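Local coordinates for protein beta-N-acetylhexosaminidase (Beutenbergia cavernae, PDB 5BU9) that probably hydrolyses terminal non-reducing N-acetyl-D-hexosamine residues from N-acetyl-beta-D-hexosaminides, as a glycoside hydrolase of family 3, at residues L130-D135 and A169-M174; F152-G157 and I183-G188. All coordinates share one frame; numbering follows the deposited sequence.

Both contacts are buried, and both draw on the long connection between strand 128-129 and helix 160-176, but they tie it to different things. Contact 1 sets its first residues against helix 160-176 through apolar side chains, in the packing layer between strands and helix. Contact 2 brings its later part, 152-157, to the end of strand 180-186, where arginine, lysine and histidine gather round a bound glycerol; R154 there is partly exposed. Their centres lie about 10 Å apart, and the segments 130-135 and 183-188 touch directly: L130 O is 2.6 Å from K184 NZ, a probable hydrogen bond, and M134 N lies 2.7 Å from K184 O.

Contact 1: residues L130-D135 and A169-M174; sequences LAPVMD and AFSAGM
P132, in the chain just beyond strand 128-129, draws level with S171 on helix 160-176, their CA atoms 6.8 Å apart, and the peptide bond from A131 into P132 is cis. The proline ring and the F170 side chain slide past each other in opposite directions. P132 CB comes within 3.7 Å of F170 CD1, and A131 CB lies beside the next ring carbon, 3.9 Å from F170 CE1; both methyl and methylene approach the ring obliquely. F170 reaches them because its CG is anti to the backbone N (chi1 175°), which swings the ring off the helix toward the 130-135 chain. One turn on, the CE methyl of M174, a selenomethionine, sits 3.5 Å above one face of the F170 ring, offset toward its rim. Cutting F170 back to an alanine would probably open a gap beside A131 CB and P132 CB and take away the surface on which M174 CE rests. The other end of the proline ring meets S171, whose OG lies 3.3 Å from P132 CD in a van der Waals approach. That buried hydroxyl is not left wanting: it is hydrogen-bonded to T181 OG1 and, weakly, to A167 O. A131 and P132 also make backbone hydrogen bonds to V182 and K184 of strand 180-186, respectively. Strand 128-129, helix 160-176 and the parallel neighbouring strand 180-186 make up a beta-alpha-beta crossover, right-handed as in TIM barrels, with this apolar contact in the layer between strands and helix.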
loop_
_atom_site.group_PDB
_atom_site.type_symbol
_atom_site.label_atom_id
_atom_site.label_comp_id
_atom_site.label_asym_id
_atom_site.label_seq_id
_atom_site.Cartn_x
_atom_site.Cartn_y
_atom_site.Cartn_z
ATOM N N LEU A 130 5.899 0.395 0.847
ATOM C CA LEU A 130 4.880 -0.446 0.209
ATOM C C LEU A 130 5.572 -1.690 -0.374
ATOM O O LEU A 130 5.782 -1.831 -1.594
ATOM C CB LEU A 130 4.089 0.341 -0.863
ATOM C CG LEU A 130 3.497 1.687 -0.427
ATOM C CD1 LEU A 130 2.526 2.199 -1.487
ATOM C CD2 LEU A 130 2.789 1.599 0.927
ATOM N N ALA A 131 5.914 -2.596 0.537
ATOM C CA ALA A 131 6.675 -3.816 0.254
ATOM C C ALA A 131 6.741 -4.498 1.620
ATOM O O ALA A 131 6.571 -3.823 2.610
ATOM C CB ALA A 131 8.089 -3.486 -0.307
ATOM N N PRO A 132 7.004 -5.815 1.697
ATOM C CA PRO A 132 7.367 -6.736 0.621
ATOM C C PRO A 132 6.165 -7.300 -0.130
ATOM O O PRO A 132 5.077 -7.417 0.419
ATOM C CB PRO A 132 8.096 -7.850 1.368
ATOM C CG PRO A 132 7.333 -7.919 2.713
ATOM C CD PRO A 132 6.953 -6.495 3.014
ATOM N N VAL A 133 6.394 -7.660 -1.384
ATOM C CA VAL A 133 5.476 -8.486 -2.171
ATOM C C VAL A 133 5.388 -9.900 -1.607
ATOM O O VAL A 133 6.372 -10.627 -1.575
ATOM C CB VAL A 133 5.925 -8.531 -3.638
ATOM C CG1 VAL A 133 5.183 -9.585 -4.393
ATOM C CG2 VAL A 133 5.739 -7.176 -4.290
HETATM N N MSE A 134 4.208 -10.309 -1.174
HETATM C CA MSE A 134 4.040 -11.681 -0.710
HETATM C C MSE A 134 3.148 -12.484 -1.647
HETATM O O MSE A 134 2.637 -13.540 -1.275
HETATM C CB MSE A 134 3.490 -11.695 0.709
HETATM C CG MSE A 134 4.415 -10.973 1.669
HETATM SE SE MSE A 134 4.087 -11.418 3.528
HETATM C CE MSE A 134 5.038 -13.130 3.570
ATOM N N ASP A 135 2.977 -11.965 -2.861
ATOM C CA ASP A 135 2.290 -12.667 -3.915
ATOM C C ASP A 135 3.090 -13.923 -4.187
ATOM O O ASP A 135 4.307 -13.891 -4.104
ATOM C CB ASP A 135 2.196 -11.820 -5.199
ATOM C CG ASP A 135 1.333 -10.588 -5.038
ATOM O OD1 ASP A 135 0.199 -10.692 -4.496
ATOM O OD2 ASP A 135 1.803 -9.512 -5.475
ATOM N N ALA A 169 11.603 -11.663 6.589
ATOM C CA ALA A 169 12.958 -11.265 6.909
ATOM C C ALA A 169 13.105 -9.808 6.492
ATOM O O ALA A 169 13.595 -8.983 7.256
ATOM C CB ALA A 169 13.943 -12.132 6.199
ATOM N N PHE A 170 12.621 -9.499 5.288
ATOM C CA PHE A 170 12.696 -8.143 4.724
ATOM C C PHE A 170 11.955 -7.179 5.653
ATOM O O PHE A 170 12.488 -6.150 6.027
ATOM C CB PHE A 170 12.129 -8.157 3.283
ATOM C CG PHE A 170 12.023 -6.800 2.596
ATOM C CD1 PHE A 170 10.935 -5.960 2.824
ATOM C CD2 PHE A 170 12.948 -6.426 1.628
ATOM C CE1 PHE A 170 10.805 -4.756 2.155
ATOM C CE2 PHE A 170 12.816 -5.226 0.953
ATOM C CZ PHE A 170 11.738 -4.380 1.221
ATOM N N SER A 171 10.746 -7.552 6.051
ATOM C CA SER A 171 9.937 -6.737 6.949
ATOM C C SER A 171 10.679 -6.495 8.259
ATOM O O SER A 171 10.741 -5.365 8.750
ATOM C CB SER A 171 8.569 -7.412 7.227
ATOM O OG SER A 171 7.719 -7.387 6.095
ATOM N N ALA A 172 11.250 -7.559 8.819
ATOM C CA ALA A 172 11.956 -7.460 10.102
ATOM C C ALA A 172 13.114 -6.443 10.075
ATOM O O ALA A 172 13.272 -5.659 11.017
ATOM C CB ALA A 172 12.452 -8.820 10.528
ATOM N N GLY A 173 13.913 -6.441 9.006
ATOM C CA GLY A 173 15.018 -5.498 8.893
ATOM C C GLY A 173 14.531 -4.069 8.696
ATOM O O GLY A 173 15.098 -3.102 9.195
HETATM N N MSE A 174 13.451 -3.963 7.949
HETATM C CA MSE A 174 12.813 -2.706 7.670
HETATM C C MSE A 174 12.350 -2.099 9.003
HETATM O O MSE A 174 12.739 -0.972 9.334
HETATM C CB MSE A 174 11.660 -2.941 6.669
HETATM C CG MSE A 174 11.280 -1.748 5.811
HETATM SE SE MSE A 174 12.494 -1.279 4.362
HETATM C CE MSE A 174 13.240 -3.040 4.075
#

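Contact 2: residues F152-G157 and I183-G188. With GOL (glycerol), chain C.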
loop_
_atom_site.group_PDB
_atom_site.type_symbol
_atom_site.label_atom_id
_atom_site.label_comp_id
_atom_site.label_asym_id
_atom_site.label_seq_id
_atom_site.Cartn_x
_atom_site.Cartn_y
_atom_site.Cartn_z
ATOM N N PHE A 152 8.321 -9.073 -13.822
ATOM C CA PHE A 152 9.250 -8.085 -13.299
ATOM C C PHE A 152 10.138 -8.623 -12.185
ATOM O O PHE A 152 10.857 -7.853 -11.549
ATOM C CB PHE A 152 8.473 -6.873 -12.768
ATOM C CG PHE A 152 7.875 -6.001 -13.844
ATOM C CD1 PHE A 152 8.700 -5.253 -14.695
ATOM C CD2 PHE A 152 6.487 -5.909 -13.989
ATOM C CE1 PHE A 152 8.153 -4.434 -15.672
ATOM C CE2 PHE A 152 5.921 -5.100 -14.969
ATOM C CZ PHE A 152 6.760 -4.349 -15.820
ATOM N N HIS A 153 10.060 -9.928 -11.926
ATOM C CA HIS A 153 10.868 -10.575 -10.874
ATOM C C HIS A 153 10.610 -9.973 -9.487
ATOM O O HIS A 153 11.539 -9.838 -8.693
ATOM C CB HIS A 153 12.364 -10.492 -11.201
ATOM C CG HIS A 153 12.688 -10.856 -12.619
ATOM N ND1 HIS A 153 12.270 -12.037 -13.194
ATOM C CD2 HIS A 153 13.347 -10.179 -13.590
ATOM C CE1 HIS A 153 12.664 -12.075 -14.454
ATOM N NE2 HIS A 153 13.323 -10.959 -14.720
ATOM N N ARG A 154 9.348 -9.626 -9.201
ATOM C CA ARG A 154 8.991 -9.001 -7.923
ATOM C C ARG A 154 8.556 -9.995 -6.861
ATOM O O ARG A 154 8.295 -9.592 -5.733
ATOM C CB ARG A 154 7.887 -7.983 -8.119
ATOM C CG ARG A 154 8.290 -6.858 -9.033
ATOM C CD ARG A 154 7.022 -6.104 -9.442
ATOM N NE ARG A 154 6.381 -5.388 -8.333
ATOM C CZ ARG A 154 5.160 -4.845 -8.399
ATOM N NH1 ARG A 154 4.438 -4.955 -9.505
ATOM N NH2 ARG A 154 4.644 -4.208 -7.358
ATOM N N GLU A 155 8.501 -11.277 -7.227
ATOM C CA GLU A 155 8.148 -12.365 -6.314
ATOM C C GLU A 155 9.426 -12.847 -5.622
ATOM O O GLU A 155 10.504 -12.765 -6.197
ATOM C CB GLU A 155 7.458 -13.546 -7.052
ATOM C CG GLU A 155 8.426 -14.531 -7.837
ATOM C CD GLU A 155 8.797 -14.016 -9.229
ATOM O OE1 GLU A 155 8.494 -12.846 -9.534
ATOM O OE2 GLU A 155 9.405 -14.761 -10.020
ATOM N N PHE A 156 9.291 -13.340 -4.390
ATOM C CA PHE A 156 10.424 -13.900 -3.649
ATOM C C PHE A 156 10.630 -15.370 -4.016
ATOM O O PHE A 156 11.696 -15.920 -3.797
ATOM C CB PHE A 156 10.218 -13.762 -2.139
ATOM C CG PHE A 156 10.491 -12.373 -1.591
ATOM C CD1 PHE A 156 11.797 -11.946 -1.352
ATOM C CD2 PHE A 156 9.439 -11.516 -1.271
ATOM C CE1 PHE A 156 12.057 -10.686 -0.828
ATOM C CE2 PHE A 156 9.685 -10.249 -0.751
ATOM C CZ PHE A 156 11.000 -9.832 -0.527
ATOM N N GLY A 157 9.614 -15.992 -4.600
ATOM C CA GLY A 157 9.646 -17.420 -4.888
ATOM C C GLY A 157 8.263 -17.966 -5.268
ATOM O O GLY A 157 7.356 -17.205 -5.587
ATOM N N ILE A 183 2.419 -5.532 3.381
ATOM C CA ILE A 183 2.523 -6.740 2.548
ATOM C C ILE A 183 1.480 -6.629 1.428
ATOM O O ILE A 183 0.377 -6.117 1.647
ATOM C CB ILE A 183 2.384 -8.034 3.394
ATOM C CG1 ILE A 183 1.075 -8.065 4.160
ATOM C CG2 ILE A 183 3.528 -8.135 4.401
ATOM C CD1 ILE A 183 0.826 -9.410 4.773
ATOM N N LYS A 184 1.840 -7.036 0.216
ATOM C CA LYS A 184 0.973 -6.802 -0.956
ATOM C C LYS A 184 1.118 -7.974 -1.956
ATOM O O LYS A 184 2.138 -8.668 -1.914
ATOM C CB LYS A 184 1.338 -5.464 -1.584
ATOM C CG LYS A 184 2.746 -5.385 -2.190
ATOM C CD LYS A 184 2.999 -3.944 -2.613
ATOM C CE LYS A 184 4.202 -3.817 -3.511
ATOM N NZ LYS A 184 4.535 -2.373 -3.849
ATOM N N HIS A 185 0.130 -8.253 -2.810
ATOM C CA HIS A 185 -1.174 -7.594 -2.888
ATOM C C HIS A 185 -2.276 -8.615 -2.631
ATOM O O HIS A 185 -2.529 -9.474 -3.468
ATOM C CB HIS A 185 -1.410 -6.972 -4.287
ATOM C CG HIS A 185 -0.230 -6.252 -4.858
ATOM N ND1 HIS A 185 0.922 -6.899 -5.250
ATOM C CD2 HIS A 185 -0.042 -4.938 -5.147
ATOM C CE1 HIS A 185 1.776 -6.015 -5.739
ATOM N NE2 HIS A 185 1.213 -4.816 -5.697
ATOM N N PHE A 186 -2.947 -8.501 -1.497
ATOM C CA PHE A 186 -3.905 -9.502 -1.053
ATOM C C PHE A 186 -5.139 -9.518 -1.963
ATOM O O PHE A 186 -5.672 -8.463 -2.305
ATOM C CB PHE A 186 -4.305 -9.212 0.400
ATOM C CG PHE A 186 -5.113 -10.276 1.016
ATOM C CD1 PHE A 186 -4.498 -11.304 1.704
ATOM C CD2 PHE A 186 -6.487 -10.260 0.920
ATOM C CE1 PHE A 186 -5.230 -12.309 2.300
ATOM C CE2 PHE A 186 -7.251 -11.289 1.523
ATOM C CZ PHE A 186 -6.615 -12.306 2.201
ATOM N N PRO A 187 -5.619 -10.707 -2.341
ATOM C CA PRO A 187 -5.205 -12.055 -1.890
ATOM C C PRO A 187 -4.110 -12.733 -2.722
ATOM O O PRO A 187 -3.820 -13.923 -2.506
ATOM C CB PRO A 187 -6.514 -12.865 -1.988
ATOM C CG PRO A 187 -7.233 -12.230 -3.182
ATOM C CD PRO A 187 -6.866 -10.732 -3.136
ATOM N N GLY A 188 -3.484 -11.994 -3.624
ATOM C CA GLY A 188 -2.390 -12.523 -4.425
ATOM C C GLY A 188 -2.490 -12.137 -5.894
ATOM O O GLY A 188 -3.469 -12.430 -6.565
HETATM C C1 GOL C . 1.670 1.154 -6.483
HETATM O O1 GOL C . 0.800 0.840 -7.566
HETATM C C2 GOL C . 2.279 -0.131 -5.892
HETATM O O2 GOL C . 2.297 -0.118 -4.469
HETATM C C3 GOL C . 1.588 -1.382 -6.447
HETATM O O3 GOL C . 2.360 -2.509 -6.120
#
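R154 meets K184 and H185 in a polar, buried contact at the end of strand 180-186, and much of what joins them passes through one hydroxyl of a bound glycerol. Glycerol O3 is gripped by three side chains: H185 NE2 at 2.6 Å in a nearly straight hydrogen bond (165°), R154 NH2 at 3.1 Å in a more bent one, and K184 NZ. K184 NZ takes a second hydroxyl as well, O2, at 3.2 Å. The guanidinium and imidazole planes stand 88° apart, and R154 NH2 lies in the plane of the H185 ring at its edge, 3.8 Å from H185 CE1. A bend at chi3 (67°) turns the end of the arginine into this position. K184 and H185 are joined by a cis peptide bond, at the corner where the strand turns, and K184 CG lies over the centre of one H185 face, 3.7 Å above it. The run KHFPG matches the motif of family 3 beta-N-acetylglucosaminidases, TIM-barrel enzymes in which it lies at the sugar pocket, so this is probably the corresponding site here; the glycerol, probably from the crystallisation liquor, also bonds to D79 and D268. The two cationic ends come close, R154 NH2 to K184 NZ being 4.0 Å, but both form salt bridges to E81 OE2, which probably balances much of their charge, and K184 NZ is held further by L130 O. D135 OD2 takes H185 ND1, which helps to hold the ring with NE2 turned to the glycerol.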